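Local structure of monosaccharide ABC transporter substrate-binding protein, CUT2 family (Acidothermus cellulolyticus, 4RU1) at residues P103-I111 against G118-E127; D201-Q212 against A225-V236. The protein binds myo-inositol and probably serves as the sugar-capturing, substrate-binding component of an ABC transporter for carbohydrates. All coordinates share one frame; numbering follows the deposited sequence. Where two conformers were deposited one is given.

Contact 1. Residues P103-I111 against G118-E127; sequences PVVAFNAGI and GALMYFGQDE. With INS (1,2,3,4,5,6-hexahydroxy-cyclohexane), chain M.
Y122 lays its ring between I111 and the backbone of F107. I111 CA makes a CH-pi contact 3.7 Å from the ring centroid, while F107 CA lies over the opposite face. With CG anti to the backbone N (chi1 -175°), the Y122 ring comes alongside residues 108-111, and its OH meets water 2 at 2.6 Å. That water lies within hydrogen-bonding distance of Q125 O and N108 O. On the sheet's other face V105 CG1 touches the edge of the F123 ring, 3.6 Å from CE1.

The backbones hold these groups in parallel register: A106 N donates to M121 O, F123 N to A106 O, and N108 N to F123 O at 3.0 Å. N108, which makes the last bond, turns its side chain to myo-inositol. Its OD1 accepts from O5 at 2.7 Å and its ND2 donates to O6 at 2.9 Å, so one amide grips two neighbouring hydroxyls; ND2 also donates to E256 OE1. Water 4 bridges INS O6 and E127 OE2, 2.7 Å from the latter; E127 OE1 is salt-bridged to R161. This is a beta-alpha-beta unit of a periplasmic binding protein, with the ligand site at the C-terminal ends of its strands.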
loop_
_atom_site.group_PDB
_atom_site.type_symbol
_atom_site.label_atom_id
_atom_site.label_comp_id
_atom_site.label_asym_id
_atom_site.label_seq_id
_atom_site.Cartn_x
_atom_site.Cartn_y
_atom_site.Cartn_z
ATOM N N PRO A 103 -1.585 12.773 19.520
ATOM C CA PRO A 103 -1.100 11.410 19.271
ATOM C C PRO A 103 -1.129 11.069 17.786
ATOM O O PRO A 103 -2.110 11.435 17.075
ATOM C CB PRO A 103 -2.098 10.563 20.014
ATOM C CG PRO A 103 -3.345 11.307 20.021
ATOM C CD PRO A 103 -2.887 12.747 20.198
ATOM N N VAL A 104 -0.065 10.425 17.321
ATOM C CA VAL A 104 -0.017 10.008 15.921
ATOM C C VAL A 104 0.197 8.506 15.796
ATOM O O VAL A 104 0.914 7.860 16.591
ATOM C CB VAL A 104 1.063 10.744 15.134
ATOM C CG1 VAL A 104 2.384 10.415 15.751
ATOM C CG2 VAL A 104 1.033 10.347 13.679
ATOM N N VAL A 105 -0.500 7.977 14.815
ATOM C CA VAL A 105 -0.351 6.599 14.354
ATOM C C VAL A 105 0.048 6.661 12.906
ATOM O O VAL A 105 -0.488 7.483 12.169
ATOM C CB VAL A 105 -1.591 5.761 14.610
ATOM C CG1 VAL A 105 -1.523 4.366 13.954
ATOM C CG2 VAL A 105 -1.763 5.588 16.132
ATOM N N ALA A 106 1.020 5.818 12.512
ATOM C CA ALA A 106 1.490 5.735 11.116
ATOM C C ALA A 106 0.927 4.482 10.478
ATOM O O ALA A 106 0.575 3.526 11.180
ATOM C CB ALA A 106 2.978 5.843 10.990
ATOM N N PHE A 107 0.726 4.494 9.181
ATOM C CA PHE A 107 0.184 3.341 8.551
ATOM C C PHE A 107 0.583 3.346 7.071
ATOM O O PHE A 107 1.007 4.380 6.509
ATOM C CB PHE A 107 -1.354 3.211 8.745
ATOM C CG PHE A 107 -2.151 4.205 7.947
ATOM C CD1 PHE A 107 -2.265 5.524 8.334
ATOM C CD2 PHE A 107 -2.873 3.763 6.856
ATOM C CE1 PHE A 107 -2.999 6.452 7.578
ATOM C CE2 PHE A 107 -3.578 4.681 6.084
ATOM C CZ PHE A 107 -3.679 5.982 6.472
ATOM N N ASN A 108 0.542 2.159 6.465
ATOM C CA ASN A 108 0.686 1.897 5.049
ATOM C C ASN A 108 2.136 2.089 4.503
ATOM O O ASN A 108 2.641 1.185 3.826
ATOM C CB ASN A 108 -0.230 2.701 4.190
ATOM C CG ASN A 108 -0.083 2.344 2.741
ATOM O OD1 ASN A 108 0.577 3.076 1.996
ATOM N ND2 ASN A 108 -0.631 1.245 2.314
ATOM N N ALA A 109 2.769 3.229 4.781
ATOM C CA ALA A 109 4.126 3.480 4.356
ATOM C C ALA A 109 4.931 4.017 5.485
ATOM O O ALA A 109 4.467 4.887 6.184
ATOM C CB ALA A 109 4.162 4.430 3.212
ATOM N N GLY A 110 6.197 3.599 5.559
ATOM C CA GLY A 110 7.180 4.069 6.543
ATOM C C GLY A 110 7.436 3.126 7.709
ATOM O O GLY A 110 7.707 3.593 8.789
ATOM N N ILE A 111 7.341 1.820 7.510
ATOM C CA ILE A 111 7.441 0.875 8.603
ATOM C C ILE A 111 8.835 0.993 9.316
ATOM O O ILE A 111 8.906 0.776 10.495
ATOM C CB ILE A 111 7.179 -0.577 8.128
ATOM C CG1 ILE A 111 7.056 -1.521 9.337
ATOM C CG2 ILE A 111 8.323 -1.085 7.195
ATOM C CD1 ILE A 111 6.572 -2.896 8.965
ATOM N N GLY A 118 8.300 9.535 16.753
ATOM C CA GLY A 118 7.399 9.659 17.935
ATOM C C GLY A 118 5.981 9.150 17.743
ATOM O O GLY A 118 5.184 9.209 18.619
ATOM N N ALA A 119 5.656 8.779 16.511
ATOM C CA ALA A 119 4.443 8.028 16.267
ATOM C C ALA A 119 4.361 6.808 17.255
ATOM O O ALA A 119 5.359 6.163 17.544
ATOM C CB ALA A 119 4.327 7.592 14.847
ATOM N N LEU A 120 3.133 6.551 17.722
ATOM C CA LEU A 120 2.915 5.572 18.810
ATOM C C LEU A 120 2.884 4.154 18.272
ATOM O O LEU A 120 3.194 3.224 18.998
ATOM C CB LEU A 120 1.571 5.776 19.534
ATOM C CG LEU A 120 1.334 7.124 20.176
ATOM C CD1 LEU A 120 -0.101 7.340 20.659
ATOM C CD2 LEU A 120 2.340 7.274 21.288
ATOM N N MET A 121 2.383 3.983 17.056
ATOM C CA MET A 121 2.067 2.656 16.530
ATOM C C MET A 121 2.196 2.683 14.991
ATOM O O MET A 121 2.238 3.771 14.376
ATOM C CB MET A 121 0.657 2.316 16.838
ATOM C CG MET A 121 0.213 2.087 18.271
ATOM S SD MET A 121 -1.509 1.768 18.620
ATOM C CE MET A 121 -2.066 3.382 19.296
ATOM N N TYR A 122 2.208 1.528 14.359
ATOM C CA TYR A 122 2.226 1.446 12.921
ATOM C C TYR A 122 1.429 0.266 12.475
ATOM O O TYR A 122 1.547 -0.806 13.099
ATOM C CB TYR A 122 3.628 1.212 12.370
ATOM C CG TYR A 122 3.756 1.234 10.841
ATOM C CD1 TYR A 122 4.000 2.374 10.109
ATOM C CD2 TYR A 122 3.655 0.046 10.122
ATOM C CE1 TYR A 122 4.056 2.358 8.709
ATOM C CE2 TYR A 122 3.705 0.011 8.693
ATOM C CZ TYR A 122 3.947 1.199 8.015
ATOM O OH TYR A 122 4.102 1.220 6.655
ATOM N N PHE A 123 0.623 0.405 11.431
ATOM C CA PHE A 123 -0.197 -0.698 10.803
ATOM C C PHE A 123 0.118 -0.817 9.323
ATOM O O PHE A 123 -0.054 0.157 8.554
ATOM C CB PHE A 123 -1.717 -0.414 10.999
ATOM C CG PHE A 123 -2.108 -0.341 12.454
ATOM C CD1 PHE A 123 -1.959 0.833 13.120
ATOM C CD2 PHE A 123 -2.415 -1.498 13.176
ATOM C CE1 PHE A 123 -2.223 0.897 14.491
ATOM C CE2 PHE A 123 -2.683 -1.440 14.537
ATOM C CZ PHE A 123 -2.579 -0.226 15.171
ATOM N N GLY A 124 0.600 -1.998 8.934
ATOM C CA GLY A 124 0.799 -2.345 7.544
ATOM C C GLY A 124 1.573 -3.570 7.391
ATOM O O GLY A 124 1.806 -4.319 8.356
ATOM N N GLN A 125 2.108 -3.766 6.195
ATOM C CA GLN A 125 2.927 -4.953 5.975
ATOM C C GLN A 125 4.369 -4.567 5.766
ATOM O O GLN A 125 4.696 -3.433 5.310
ATOM C CB GLN A 125 2.328 -5.822 4.862
ATOM C CG GLN A 125 2.993 -5.889 3.528
ATOM C CD GLN A 125 2.126 -6.421 2.420
ATOM O OE1 GLN A 125 1.242 -7.231 2.673
ATOM N NE2 GLN A 125 2.370 -5.972 1.216
ATOM N N ASP A 126 5.257 -5.490 6.123
ATOM C CA ASP A 126 6.651 -5.247 6.027
ATOM C C ASP A 126 6.977 -5.515 4.574
ATOM O O ASP A 126 6.866 -6.655 4.101
ATOM C CB ASP A 126 7.421 -6.217 6.965
ATOM C CG ASP A 126 8.951 -5.990 6.903
ATOM O OD1 ASP A 126 9.507 -5.688 5.829
ATOM O OD2 ASP A 126 9.637 -6.176 7.920
ATOM N N GLU A 127 7.282 -4.451 3.870
ATOM C CA GLU A 127 7.344 -4.506 2.438
ATOM C C GLU A 127 8.625 -5.206 1.912
ATOM O O GLU A 127 8.614 -5.826 0.849
ATOM C CB GLU A 127 7.183 -3.122 1.815
ATOM C CG GLU A 127 5.842 -2.423 2.078
ATOM C CD GLU A 127 4.609 -3.140 1.513
ATOM O OE1 GLU A 127 4.726 -4.225 0.932
ATOM O OE2 GLU A 127 3.508 -2.571 1.711
HETATM C C1 INS M . -0.221 0.079 -2.498
HETATM C C2 INS M . -0.370 0.686 -3.884
HETATM C C3 INS M . -0.723 2.167 -3.746
HETATM C C4 INS M . 0.213 2.923 -2.830
HETATM C C5 INS M . 0.271 2.316 -1.464
HETATM C C6 INS M . 0.623 0.854 -1.488
HETATM O O1 INS M . 0.176 -1.301 -2.538
HETATM O O2 INS M . 0.937 0.620 -4.480
HETATM O O3 INS M . -0.647 2.711 -5.078
HETATM O O4 INS M . -0.174 4.317 -2.735
HETATM O O5 INS M . 1.255 2.952 -0.618
HETATM O O6 INS M . 0.544 0.267 -0.156
HETATM O O HOH W 1 2.428 10.284 18.935
HETATM O O HOH W 2 4.295 -0.826 5.123
HETATM O O HOH W 3 1.864 -1.977 3.915
HETATM O O HOH W 4 2.755 0.025 1.274
#

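Contact 2. Residues D201-Q212 against A225-V236. With INS (1,2,3,4,5,6-hexahydroxy-cyclohexane), chain M.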
loop_
_atom_site.group_PDB
_atom_site.type_symbol
_atom_site.label_atom_id
_atom_site.label_comp_id
_atom_site.label_asym_id
_atom_site.label_seq_id
_atom_site.Cartn_x
_atom_site.Cartn_y
_atom_site.Cartn_z
ATOM N N ASP A 201 9.831 -12.961 -18.269
ATOM C CA ASP A 201 8.831 -13.973 -18.124
ATOM C C ASP A 201 7.861 -13.761 -16.966
ATOM O O ASP A 201 6.903 -14.488 -16.835
ATOM C CB ASP A 201 9.441 -15.403 -18.083
ATOM C CG ASP A 201 10.342 -15.656 -16.939
ATOM O OD1 ASP A 201 10.665 -14.767 -16.148
ATOM O OD2 ASP A 201 10.745 -16.844 -16.815
ATOM N N LEU A 202 8.151 -12.813 -16.062
ATOM C CA LEU A 202 7.173 -12.456 -14.993
ATOM C C LEU A 202 7.246 -10.909 -14.839
ATOM O O LEU A 202 8.368 -10.344 -14.720
ATOM C CB LEU A 202 7.521 -13.136 -13.667
ATOM C CG LEU A 202 6.601 -12.828 -12.508
ATOM C CD1 LEU A 202 5.176 -13.349 -12.770
ATOM C CD2 LEU A 202 7.175 -13.388 -11.204
ATOM N N VAL A 203 6.068 -10.293 -14.789
ATOM C CA VAL A 203 5.929 -8.865 -14.440
ATOM C C VAL A 203 5.261 -8.884 -13.056
ATOM O O VAL A 203 4.190 -9.502 -12.864
ATOM C CB VAL A 203 4.972 -8.134 -15.438
ATOM C CG1 VAL A 203 4.719 -6.685 -15.074
ATOM C CG2 VAL A 203 5.495 -8.275 -16.885
ATOM N N ILE A 204 5.905 -8.233 -12.086
ATOM C CA ILE A 204 5.267 -7.961 -10.768
ATOM C C ILE A 204 4.901 -6.504 -10.661
ATOM O O ILE A 204 5.780 -5.620 -10.773
ATOM C CB ILE A 204 6.184 -8.329 -9.593
ATOM C CG1 ILE A 204 6.516 -9.796 -9.644
ATOM C CG2 ILE A 204 5.491 -7.993 -8.256
ATOM C CD1 ILE A 204 7.450 -10.244 -8.528
ATOM N N THR A 205 3.573 -6.256 -10.586
ATOM C CA THR A 205 3.034 -4.936 -10.422
ATOM C C THR A 205 2.811 -4.645 -8.940
ATOM O O THR A 205 2.599 -5.582 -8.144
ATOM C CB THR A 205 1.750 -4.720 -11.235
ATOM O OG1 THR A 205 0.765 -5.672 -10.831
ATOM C CG2 THR A 205 2.077 -4.786 -12.689
ATOM N N LEU A 206 2.926 -3.357 -8.547
ATOM C CA LEU A 206 2.876 -2.919 -7.145
ATOM C C LEU A 206 1.506 -2.337 -6.710
ATOM O O LEU A 206 1.347 -1.782 -5.587
ATOM C CB LEU A 206 3.984 -1.997 -6.775
ATOM C CG LEU A 206 5.363 -2.494 -7.098
ATOM C CD1 LEU A 206 6.434 -1.552 -6.549
ATOM C CD2 LEU A 206 5.687 -3.903 -6.770
ATOM N N GLY A 207 0.504 -2.467 -7.586
ATOM C CA GLY A 207 -0.861 -2.172 -7.273
ATOM C C GLY A 207 -1.789 -2.826 -8.253
ATOM O O GLY A 207 -1.398 -3.093 -9.428
ATOM N N ALA A 208 -3.000 -3.046 -7.809
ATOM C CA ALA A 208 -4.006 -3.741 -8.645
ATOM C C ALA A 208 -4.411 -2.992 -9.933
ATOM O O ALA A 208 -4.586 -3.615 -10.965
ATOM C CB ALA A 208 -5.230 -4.074 -7.790
ATOM N N PRO A 209 -4.527 -1.656 -9.888
ATOM C CA PRO A 209 -4.798 -0.953 -11.131
ATOM C C PRO A 209 -3.696 -1.141 -12.143
ATOM O O PRO A 209 -3.957 -1.315 -13.343
ATOM C CB PRO A 209 -4.964 0.485 -10.692
ATOM C CG PRO A 209 -5.416 0.390 -9.286
ATOM C CD PRO A 209 -4.656 -0.760 -8.730
ATOM N N ILE A 210 -2.456 -1.162 -11.681
ATOM C CA ILE A 210 -1.291 -1.344 -12.616
ATOM C C ILE A 210 -1.289 -2.781 -13.144
ATOM O O ILE A 210 -0.964 -3.055 -14.331
ATOM C CB ILE A 210 0.032 -1.051 -11.903
ATOM C CG1 ILE A 210 0.054 0.339 -11.256
ATOM C CG2 ILE A 210 1.179 -1.145 -12.908
ATOM C CD1 ILE A 210 -0.379 1.445 -12.170
ATOM N N ALA A 211 -1.642 -3.774 -12.292
ATOM C CA ALA A 211 -1.891 -5.111 -12.757
ATOM C C ALA A 211 -2.786 -5.178 -13.965
ATOM O O ALA A 211 -2.455 -5.915 -14.920
ATOM C CB ALA A 211 -2.480 -6.004 -11.713
ATOM N N GLN A 212 -3.880 -4.419 -13.971
ATOM C CA GLN A 212 -4.801 -4.459 -15.106
ATOM C C GLN A 212 -4.145 -4.052 -16.374
ATOM O O GLN A 212 -4.318 -4.673 -17.410
ATOM C CB GLN A 212 -6.046 -3.599 -14.857
ATOM C CG GLN A 212 -6.769 -3.829 -13.581
ATOM C CD GLN A 212 -7.091 -5.274 -13.403
ATOM O OE1 GLN A 212 -7.670 -5.859 -14.322
ATOM N NE2 GLN A 212 -6.735 -5.888 -12.222
ATOM N N ALA A 225 5.044 -13.451 -21.073
ATOM C CA ALA A 225 5.224 -13.188 -19.667
ATOM C C ALA A 225 3.923 -13.397 -18.855
ATOM O O ALA A 225 2.800 -13.102 -19.333
ATOM C CB ALA A 225 5.697 -11.739 -19.496
ATOM N N LYS A 226 4.075 -13.897 -17.646
ATOM C CA LYS A 226 2.974 -13.930 -16.717
ATOM C C LYS A 226 2.982 -12.640 -15.866
ATOM O O LYS A 226 3.912 -11.902 -15.921
ATOM C CB LYS A 226 3.077 -15.150 -15.805
ATOM C CG LYS A 226 3.295 -16.475 -16.517
ATOM C CD LYS A 226 2.151 -16.854 -17.375
ATOM C CE LYS A 226 2.608 -17.998 -18.298
ATOM N NZ LYS A 226 1.479 -18.894 -18.656
ATOM N N ILE A 227 1.916 -12.426 -15.105
ATOM C CA ILE A 227 1.723 -11.203 -14.283
ATOM C C ILE A 227 1.350 -11.698 -12.874
ATOM O O ILE A 227 0.566 -12.633 -12.719
ATOM C CB ILE A 227 0.590 -10.298 -14.823
ATOM C CG1 ILE A 227 0.765 -9.954 -16.323
ATOM C CG2 ILE A 227 0.488 -9.019 -14.028
ATOM C CD1 ILE A 227 0.058 -10.822 -17.294
ATOM N N ALA A 228 1.878 -11.004 -11.873
ATOM C CA ALA A 228 1.546 -11.148 -10.441
ATOM C C ALA A 228 1.478 -9.777 -9.849
ATOM O O ALA A 228 2.055 -8.823 -10.422
ATOM C CB ALA A 228 2.556 -11.990 -9.749
ATOM N N THR A 229 0.733 -9.595 -8.752
ATOM C CA THR A 229 0.554 -8.229 -8.235
ATOM C C THR A 229 0.531 -8.182 -6.731
ATOM O O THR A 229 0.217 -9.183 -6.020
ATOM C CB THR A 229 -0.756 -7.623 -8.762
ATOM O OG1 THR A 229 -0.729 -6.196 -8.574
ATOM C CG2 THR A 229 -1.989 -8.238 -8.157
ATOM N N PHE A 230 0.807 -6.986 -6.242
ATOM C CA PHE A 230 0.392 -6.614 -4.914
ATOM C C PHE A 230 -1.040 -6.105 -4.995
ATOM O O PHE A 230 -1.373 -5.309 -5.942
ATOM C CB PHE A 230 1.340 -5.543 -4.354
ATOM C CG PHE A 230 2.684 -6.034 -3.984
ATOM C CD1 PHE A 230 3.638 -6.394 -4.924
ATOM C CD2 PHE A 230 3.022 -6.131 -2.668
ATOM C CE1 PHE A 230 4.855 -6.857 -4.529
ATOM C CE2 PHE A 230 4.223 -6.620 -2.265
ATOM C CZ PHE A 230 5.180 -6.960 -3.173
ATOM N N ASP A 231 -1.884 -6.469 -4.011
ATOM C CA ASP A 231 -3.238 -5.906 -3.751
ATOM C C ASP A 231 -4.328 -6.501 -4.601
ATOM O O ASP A 231 -4.129 -7.075 -5.668
ATOM C CB ASP A 231 -3.267 -4.360 -3.972
ATOM C CG ASP A 231 -2.258 -3.603 -3.146
ATOM O OD1 ASP A 231 -1.908 -4.032 -2.022
ATOM O OD2 ASP A 231 -1.810 -2.523 -3.599
ATOM N N PHE A 232 -5.542 -6.245 -4.134
ATOM C CA PHE A 232 -6.747 -6.572 -4.856
ATOM C C PHE A 232 -7.420 -5.321 -5.373
ATOM O O PHE A 232 -7.303 -4.285 -4.757
ATOM C CB PHE A 232 -7.746 -7.284 -3.902
ATOM C CG PHE A 232 -7.409 -8.715 -3.623
ATOM C CD1 PHE A 232 -6.441 -9.070 -2.713
ATOM C CD2 PHE A 232 -7.990 -9.700 -4.377
ATOM C CE1 PHE A 232 -6.142 -10.413 -2.478
ATOM C CE2 PHE A 232 -7.662 -11.054 -4.194
ATOM C CZ PHE A 232 -6.746 -11.395 -3.238
ATOM N N ASN A 233 -8.150 -5.450 -6.471
ATOM C CA ASN A 233 -9.303 -4.592 -6.776
ATOM C C ASN A 233 -10.449 -5.510 -7.216
ATOM O O ASN A 233 -10.335 -6.746 -7.079
ATOM C CB ASN A 233 -8.946 -3.543 -7.848
ATOM C CG ASN A 233 -8.751 -4.136 -9.222
ATOM O OD1 ASN A 233 -8.845 -5.342 -9.436
ATOM N ND2 ASN A 233 -8.409 -3.277 -10.162
ATOM N N THR A 234 -11.507 -4.927 -7.750
ATOM C CA THR A 234 -12.701 -5.669 -8.014
ATOM C C THR A 234 -12.438 -6.744 -9.070
ATOM O O THR A 234 -13.149 -7.767 -9.123
ATOM C CB THR A 234 -13.882 -4.771 -8.469
ATOM O OG1 THR A 234 -13.540 -4.016 -9.633
ATOM C CG2 THR A 234 -14.244 -3.798 -7.395
ATOM N N GLN A 235 -11.395 -6.512 -9.908
ATOM C CA GLN A 235 -11.098 -7.398 -11.027
ATOM C C GLN A 235 -10.150 -8.570 -10.728
ATOM O O GLN A 235 -10.091 -9.546 -11.459
ATOM C CB GLN A 235 -10.518 -6.564 -12.175
ATOM C CG GLN A 235 -11.515 -5.559 -12.749
ATOM C CD GLN A 235 -10.831 -4.544 -13.622
ATOM O OE1 GLN A 235 -10.934 -4.573 -14.845
ATOM N NE2 GLN A 235 -10.103 -3.653 -12.995
ATOM N N VAL A 236 -9.357 -8.430 -9.661
ATOM C CA VAL A 236 -8.310 -9.385 -9.358
ATOM C C VAL A 236 -8.792 -10.816 -9.082
ATOM O O VAL A 236 -8.222 -11.748 -9.567
ATOM C CB VAL A 236 -7.442 -8.814 -8.221
ATOM C CG1 VAL A 236 -6.508 -9.875 -7.678
ATOM C CG2 VAL A 236 -6.594 -7.661 -8.768
HETATM C C1 INS M . -0.221 0.079 -2.498
HETATM C C2 INS M . -0.370 0.686 -3.884
HETATM C C3 INS M . -0.723 2.167 -3.746
HETATM C C4 INS M . 0.213 2.923 -2.830
HETATM C C5 INS M . 0.271 2.316 -1.464
HETATM C C6 INS M . 0.623 0.854 -1.488
HETATM O O1 INS M . 0.176 -1.301 -2.538
HETATM O O2 INS M . 0.937 0.620 -4.480
HETATM O O3 INS M . -0.647 2.711 -5.078
HETATM O O4 INS M . -0.174 4.317 -2.735
HETATM O O5 INS M . 1.255 2.952 -0.618
HETATM O O6 INS M . 0.544 0.267 -0.156
HETATM O O HOH W 5 -3.510 -1.399 -5.439
#
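Strand 202-205, helix 208-220 and strand 226-230 form a beta-alpha-beta unit whose strands sit side by side in the middle of a mixed sheet, and D201-Q212 meets A225-V236 along its length and at its ligand-binding end. Five backbone bonds tie the parallel strands, from K226 N to D201 O through to F230 N to T205 O.

I204 brings its CG2 to the edge of the F230 ring, 3.9 Å from CE1. L206, just past the strand, sets CD2 3.7 Å from F230 CD1, the two side chains pointing the same way; R161 of helix 156-168 packs on both L206 and F230. On the face of T205 and T229, the hydroxyls of these two residues approach to 2.8 Å. T229 OG1, anti to its own nitrogen at chi1 -164°, donates to F230 O at 2.9 Å, and A211 CB of the helix packs against it.

Past the strands, A208 CB fits against the backbone at F232 and N233, 3.5 Å from N233 N. The N233 carboxamide folds back on its own chain (chi1 71°), where OD1 accepts a capping bond from Q235 N, which stands above the plane of the N233 side-chain carbonyl. Opposite N233 comes Q212, which also stacks its amide on that of Q235, the planes 29° apart; its NE2 is hydrogen-bonded to E239.

Both segments reach myo-inositol. O2 of the ligand donates to L206 O at 2.7 Å and O1 to D231 OD2 at 2.6 Å. Water 5 also donates to D231 OD2 at 2.7 Å, from a different direction than O1, and accepts from A208 N, the first amide of the helix.

In the fold
Contacts 1 and 2 are both largely buried and repeat one plan: adjacent parallel strands in a beta-alpha-beta unit, one in each of the chain's two six-stranded sheets. Their centres lie about 24 Å apart on opposite sides of the chain's centre, with myo-inositol touching both. Contact 1 offers the ligand a side-chain amide and a water bridge, and its connecting helix, 114-117, is short. Contact 2 offers a backbone carbonyl and a carboxylate, and the start of its longer helix joins the packing; its edge at Q235 is exposed. The two meet directly where Q125 and E127 pack against the F230 ring.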